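PDB 1VZ0: chromosome-partitioning protein Spo0J from Thermus thermophilus HB27, which probably takes part in chromosome partitioning, binding the centromere-like site parS and stimulating the ATPase activity of Soj. Local coordinates for residues K57-P62 with Q90-V95; P161-E166 with D188-L193. All blocks are in the same frame, centred on the assembly; numbering follows the deposited sequence.

Interaction 1: residues K57-P62 with Q90-V95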
loop_
_atom_site.group_PDB
_atom_site.type_symbol
_atom_site.label_atom_id
_atom_site.label_comp_id
_atom_site.label_asym_id
_atom_site.label_seq_id
_atom_site.Cartn_x
_atom_site.Cartn_y
_atom_site.Cartn_z
ATOM N N LYS C 57 -5.618 26.478 7.695
ATOM C CA LYS C 57 -4.525 26.639 8.643
ATOM C C LYS C 57 -3.117 26.482 8.086
ATOM O O LYS C 57 -2.149 26.564 8.837
ATOM C CB LYS C 57 -4.706 25.679 9.822
ATOM C CG LYS C 57 -5.218 24.301 9.444
ATOM C CD LYS C 57 -6.738 24.284 9.341
ATOM C CE LYS C 57 -7.390 24.533 10.698
ATOM N NZ LYS C 57 -8.881 24.533 10.627
ATOM N N GLY C 58 -2.990 26.270 6.781
ATOM C CA GLY C 58 -1.666 26.103 6.206
ATOM C C GLY C 58 -1.129 24.708 6.472
ATOM O O GLY C 58 -1.827 23.869 7.036
ATOM N N LEU C 59 0.115 24.456 6.085
ATOM C CA LEU C 59 0.704 23.139 6.278
ATOM C C LEU C 59 0.831 22.666 7.719
ATOM O O LEU C 59 1.223 23.416 8.611
ATOM C CB LEU C 59 2.075 23.062 5.610
ATOM C CG LEU C 59 2.145 22.104 4.419
ATOM C CD1 LEU C 59 3.583 21.958 3.947
ATOM C CD2 LEU C 59 1.587 20.761 4.831
ATOM N N LEU C 60 0.503 21.392 7.916
ATOM C CA LEU C 60 0.567 20.731 9.215
ATOM C C LEU C 60 2.002 20.691 9.744
ATOM O O LEU C 60 2.411 21.539 10.540
ATOM C CB LEU C 60 0.006 19.296 9.101
ATOM C CG LEU C 60 0.416 18.368 7.937
ATOM C CD1 LEU C 60 0.044 16.928 8.244
ATOM C CD2 LEU C 60 -0.263 18.808 6.672
ATOM N N GLN C 61 2.754 19.688 9.304
ATOM C CA GLN C 61 4.138 19.531 9.712
ATOM C C GLN C 61 5.071 19.907 8.576
ATOM O O GLN C 61 4.694 19.866 7.408
ATOM C CB GLN C 61 4.404 18.097 10.170
ATOM C CG GLN C 61 3.810 17.792 11.538
ATOM C CD GLN C 61 4.199 18.828 12.593
ATOM O OE1 GLN C 61 3.773 19.986 12.537
ATOM N NE2 GLN C 61 5.016 18.414 13.558
ATOM N N PRO C 62 6.310 20.280 8.911
ATOM C CA PRO C 62 7.330 20.682 7.941
ATOM C C PRO C 62 7.584 19.693 6.816
ATOM O O PRO C 62 7.450 18.486 6.994
ATOM C CB PRO C 62 8.573 20.857 8.806
ATOM C CG PRO C 62 8.022 21.223 10.135
ATOM C CD PRO C 62 6.865 20.279 10.274
ATOM N N GLN C 90 1.171 29.929 -1.190
ATOM C CA GLN C 90 2.311 30.581 -1.835
ATOM C C GLN C 90 3.602 30.241 -1.116
ATOM O O GLN C 90 4.680 30.225 -1.707
ATOM C CB GLN C 90 2.135 32.103 -1.846
ATOM C CG GLN C 90 1.371 32.636 -3.046
ATOM C CD GLN C 90 -0.041 32.104 -3.118
ATOM O OE1 GLN C 90 -0.879 32.412 -2.266
ATOM N NE2 GLN C 90 -0.313 31.291 -4.133
ATOM N N GLU C 91 3.488 29.977 0.176
ATOM C CA GLU C 91 4.651 29.637 0.968
ATOM C C GLU C 91 4.313 28.538 1.960
ATOM O O GLU C 91 3.178 28.424 2.415
ATOM C CB GLU C 91 5.161 30.872 1.700
ATOM C CG GLU C 91 5.689 31.954 0.771
ATOM C CD GLU C 91 6.097 33.208 1.515
ATOM O OE1 GLU C 91 6.598 34.152 0.865
ATOM O OE2 GLU C 91 5.910 33.249 2.749
ATOM N N VAL C 92 5.308 27.725 2.285
ATOM C CA VAL C 92 5.122 26.625 3.219
ATOM C C VAL C 92 6.345 26.492 4.108
ATOM O O VAL C 92 7.451 26.860 3.719
ATOM C CB VAL C 92 4.930 25.281 2.482
ATOM C CG1 VAL C 92 3.664 25.315 1.645
ATOM C CG2 VAL C 92 6.136 24.999 1.600
ATOM N N PRO C 93 6.162 25.967 5.324
ATOM C CA PRO C 93 7.275 25.788 6.256
ATOM C C PRO C 93 8.112 24.597 5.808
ATOM O O PRO C 93 7.572 23.576 5.376
ATOM C CB PRO C 93 6.570 25.533 7.578
ATOM C CG PRO C 93 5.364 24.772 7.151
ATOM C CD PRO C 93 4.891 25.556 5.948
ATOM N N ALA C 94 9.429 24.721 5.911
ATOM C CA ALA C 94 10.298 23.638 5.490
ATOM C C ALA C 94 11.601 23.585 6.263
ATOM O O ALA C 94 11.927 24.482 7.045
ATOM C CB ALA C 94 10.593 23.768 4.003
ATOM N N VAL C 95 12.337 22.506 6.040
ATOM C CA VAL C 95 13.628 22.312 6.671
ATOM C C VAL C 95 14.622 21.974 5.579
ATOM O O VAL C 95 14.496 20.943 4.922
ATOM C CB VAL C 95 13.598 21.163 7.673
ATOM C CG1 VAL C 95 15.004 20.898 8.189
ATOM C CG2 VAL C 95 12.664 21.510 8.819
#
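The pyrrolidine rings of P93 and P62 are compact, puckered rings, and each meets the other segment along its rim instead of stacking by a face. P93 presents its CG–CD side to L59, whose CB sits 3.8 Å from P93 CD. P62 offers its CB corner to V95, reaching V95 CG2 at 4.1 Å, while on the backbone side P62 CA lies 3.9 Å from P93 O. L59 also reaches V92, the residue before P93: its CD1 tip comes to 3.9 Å from V92 CB and lies near V92 CG1, the two side chains crossing at a slant. In V95, CG1 stands anti to the backbone N (chi1 174°), which leaves CG2 as the branch that meets P62.

Residues 58–62 connect helix 38-57 to strand 63-68, the parallel neighbour of strand 91-96, and V95 pairs through its backbone with L63 and V65. G58, with positive phi (78°), suits the turn out of the helix, where a CB would crowd the preceding carbonyl. L59 also packs on R80, and V92 on A84, both of helix 78-86. E91 to A94 also pair in an antiparallel ladder with a strand of the second subunit.

Leucine gives reach, valine a branched surface suited to a strand, and proline a rigid apolar ring. Across these two segments the attachment is therefore one of shape and apolar burial, with directional bonding left to the neighbouring strands.

Interaction 2: residues P161-E166 with D188-L193; sequences PPEALE and DRLWGL
L193 points from its helix at the first turn of helix 162-166, and its side chain can be traced outward from CB. CB itself serves as a spacer. With CG anti to the backbone N (chi1 -151°), the branch point is carried to A164, lying 4.2 Å from A164 CB. CD1 then goes furthest: it rests 3.7 Å from A164 CA and 3.8 Å from E163 O, against the backbone itself. The small methyl of alanine suits this place because it lets leucine come so close. L60 of the second subunit also packs on L193. Were L193 cut back to alanine, the CG and CD1 contacts would be gone, and a gap would probably open beside A164 and E163 O.

Just before that turn, at the N-cap position, P161 meets the start of helix 189-193. Its CG is 4.0 Å from L190 CD2, the two side chains sliding past each other in opposite directions. P161 CD lies 4.2 Å from R189 CD, where the extended arginine chain crosses the ring at about a right angle; R189 can use its methylenes in this way while its NE bonds to L184 O. P161 O accepts from both A164 N (2.9 Å) and L165 N (3.2 Å). The E163 carboxylate turns to the second subunit, OE1 bonding S53 OG there, and lies near a bound cobalt ion.

The segments 162-166 and 189-193 run at 30° to each other, their axes 10.1 Å apart at closest, within the helical ParB HTH domain. The shared surface is largely apolar, while the polar ends of R189 and E163 find their partners beyond it, so shape complementarity does the joining between the segments.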
loop_
_atom_site.group_PDB
_atom_site.type_symbol
_atom_site.label_atom_id
_atom_site.label_comp_id
_atom_site.label_asym_id
_atom_site.label_seq_id
_atom_site.Cartn_x
_atom_site.Cartn_y
_atom_site.Cartn_z
ATOM N N PRO C 161 9.137 -17.234 -6.377
ATOM C CA PRO C 161 8.739 -16.860 -7.738
ATOM C C PRO C 161 7.736 -15.698 -7.698
ATOM O O PRO C 161 6.972 -15.559 -6.742
ATOM C CB PRO C 161 8.134 -18.148 -8.289
ATOM C CG PRO C 161 7.667 -18.878 -7.050
ATOM C CD PRO C 161 8.763 -18.621 -6.062
ATOM N N PRO C 162 7.748 -14.834 -8.726
ATOM C CA PRO C 162 6.842 -13.680 -8.811
ATOM C C PRO C 162 5.378 -13.974 -8.438
ATOM O O PRO C 162 4.780 -13.236 -7.656
ATOM C CB PRO C 162 6.997 -13.225 -10.264
ATOM C CG PRO C 162 8.443 -13.550 -10.554
ATOM C CD PRO C 162 8.611 -14.923 -9.920
ATOM N N GLU C 163 4.800 -15.040 -8.978
ATOM C CA GLU C 163 3.409 -15.364 -8.646
ATOM C C GLU C 163 3.191 -15.656 -7.152
ATOM O O GLU C 163 2.118 -15.385 -6.611
ATOM C CB GLU C 163 2.883 -16.529 -9.507
ATOM C CG GLU C 163 3.875 -17.616 -9.794
ATOM C CD GLU C 163 4.769 -17.294 -10.974
ATOM O OE1 GLU C 163 4.278 -17.345 -12.117
ATOM O OE2 GLU C 163 5.958 -16.984 -10.760
ATOM N N ALA C 164 4.199 -16.189 -6.471
ATOM C CA ALA C 164 4.045 -16.444 -5.043
ATOM C C ALA C 164 4.054 -15.095 -4.315
ATOM O O ALA C 164 3.295 -14.888 -3.372
ATOM C CB ALA C 164 5.158 -17.314 -4.534
ATOM N N LEU C 165 4.904 -14.173 -4.756
ATOM C CA LEU C 165 4.951 -12.858 -4.123
ATOM C C LEU C 165 3.653 -12.075 -4.379
ATOM O O LEU C 165 3.207 -11.317 -3.518
ATOM C CB LEU C 165 6.163 -12.054 -4.616
ATOM C CG LEU C 165 7.564 -12.568 -4.249
ATOM C CD1 LEU C 165 8.617 -11.654 -4.858
ATOM C CD2 LEU C 165 7.742 -12.622 -2.741
ATOM N N GLU C 166 3.049 -12.266 -5.552
ATOM C CA GLU C 166 1.792 -11.595 -5.892
ATOM C C GLU C 166 0.657 -12.104 -5.010
ATOM O O GLU C 166 -0.187 -11.325 -4.550
ATOM C CB GLU C 166 1.419 -11.836 -7.362
ATOM C CG GLU C 166 2.080 -10.881 -8.310
ATOM C CD GLU C 166 1.643 -9.448 -8.068
ATOM O OE1 GLU C 166 2.508 -8.552 -8.077
ATOM O OE2 GLU C 166 0.434 -9.217 -7.880
ATOM N N ASP C 188 9.711 -26.736 -7.276
ATOM C CA ASP C 188 8.467 -27.298 -6.766
ATOM C C ASP C 188 7.606 -26.223 -6.132
ATOM O O ASP C 188 6.491 -26.488 -5.694
ATOM C CB ASP C 188 8.764 -28.363 -5.711
ATOM C CG ASP C 188 9.477 -29.559 -6.283
ATOM O OD1 ASP C 188 10.166 -30.264 -5.515
ATOM O OD2 ASP C 188 9.342 -29.796 -7.501
ATOM N N ARG C 189 8.121 -25.002 -6.092
ATOM C CA ARG C 189 7.406 -23.913 -5.450
ATOM C C ARG C 189 6.088 -23.516 -6.090
ATOM O O ARG C 189 5.117 -23.235 -5.387
ATOM C CB ARG C 189 8.345 -22.718 -5.307
ATOM C CG ARG C 189 9.459 -23.026 -4.328
ATOM C CD ARG C 189 10.505 -21.929 -4.210
ATOM N NE ARG C 189 11.528 -22.365 -3.268
ATOM C CZ ARG C 189 12.703 -21.772 -3.084
ATOM N NH1 ARG C 189 13.548 -22.269 -2.191
ATOM N NH2 ARG C 189 13.032 -20.691 -3.786
ATOM N N LEU C 190 6.042 -23.487 -7.417
ATOM C CA LEU C 190 4.798 -23.141 -8.082
ATOM C C LEU C 190 3.778 -24.217 -7.751
ATOM O O LEU C 190 2.637 -23.917 -7.379
ATOM C CB LEU C 190 4.994 -23.021 -9.597
ATOM C CG LEU C 190 5.667 -21.705 -9.998
ATOM C CD1 LEU C 190 5.737 -21.576 -11.522
ATOM C CD2 LEU C 190 4.873 -20.541 -9.413
ATOM N N TRP C 191 4.190 -25.475 -7.869
ATOM C CA TRP C 191 3.290 -26.564 -7.550
ATOM C C TRP C 191 2.751 -26.373 -6.131
ATOM O O TRP C 191 1.546 -26.481 -5.886
ATOM C CB TRP C 191 4.011 -27.902 -7.624
ATOM C CG TRP C 191 3.119 -29.021 -7.194
ATOM C CD1 TRP C 191 2.072 -29.546 -7.894
ATOM C CD2 TRP C 191 3.118 -29.675 -5.922
ATOM N NE1 TRP C 191 1.415 -30.482 -7.136
ATOM C CE2 TRP C 191 2.038 -30.584 -5.920
ATOM C CE3 TRP C 191 3.924 -29.581 -4.781
ATOM C CZ2 TRP C 191 1.740 -31.394 -4.818
ATOM C CZ3 TRP C 191 3.627 -30.386 -3.684
ATOM C CH2 TRP C 191 2.544 -31.282 -3.714
ATOM N N GLY C 192 3.654 -26.091 -5.196
ATOM C CA GLY C 192 3.237 -25.897 -3.822
ATOM C C GLY C 192 2.250 -24.757 -3.659
ATOM O O GLY C 192 1.291 -24.859 -2.877
ATOM N N LEU C 193 2.482 -23.672 -4.393
ATOM C CA LEU C 193 1.617 -22.500 -4.322
ATOM C C LEU C 193 0.210 -22.899 -4.748
ATOM O O LEU C 193 -0.763 -22.543 -4.098
ATOM C CB LEU C 193 2.135 -21.400 -5.250
ATOM C CG LEU C 193 1.898 -19.911 -4.961
ATOM C CD1 LEU C 193 1.828 -19.173 -6.305
ATOM C CD2 LEU C 193 0.635 -19.676 -4.153
#

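From the N terminus, the chain runs through helix 38-57 into interaction 1, which closes a loop containing strands 63-68 and 71-76 and helix 78-86, all in the ParB N-terminal domain. It then passes through the helices that include the inferred helix-turn-helix motif at 137-156 before interaction 2 closes a shorter loop around helix 175-183. The two loops follow in series, neither nesting nor crossing, and their centres are 46 Å apart on opposite sides of the chain's centre. Within one chain they do not touch. The dimer brings them together: L60 packs on E163 of the second subunit, and L190 on K57 of that subunit.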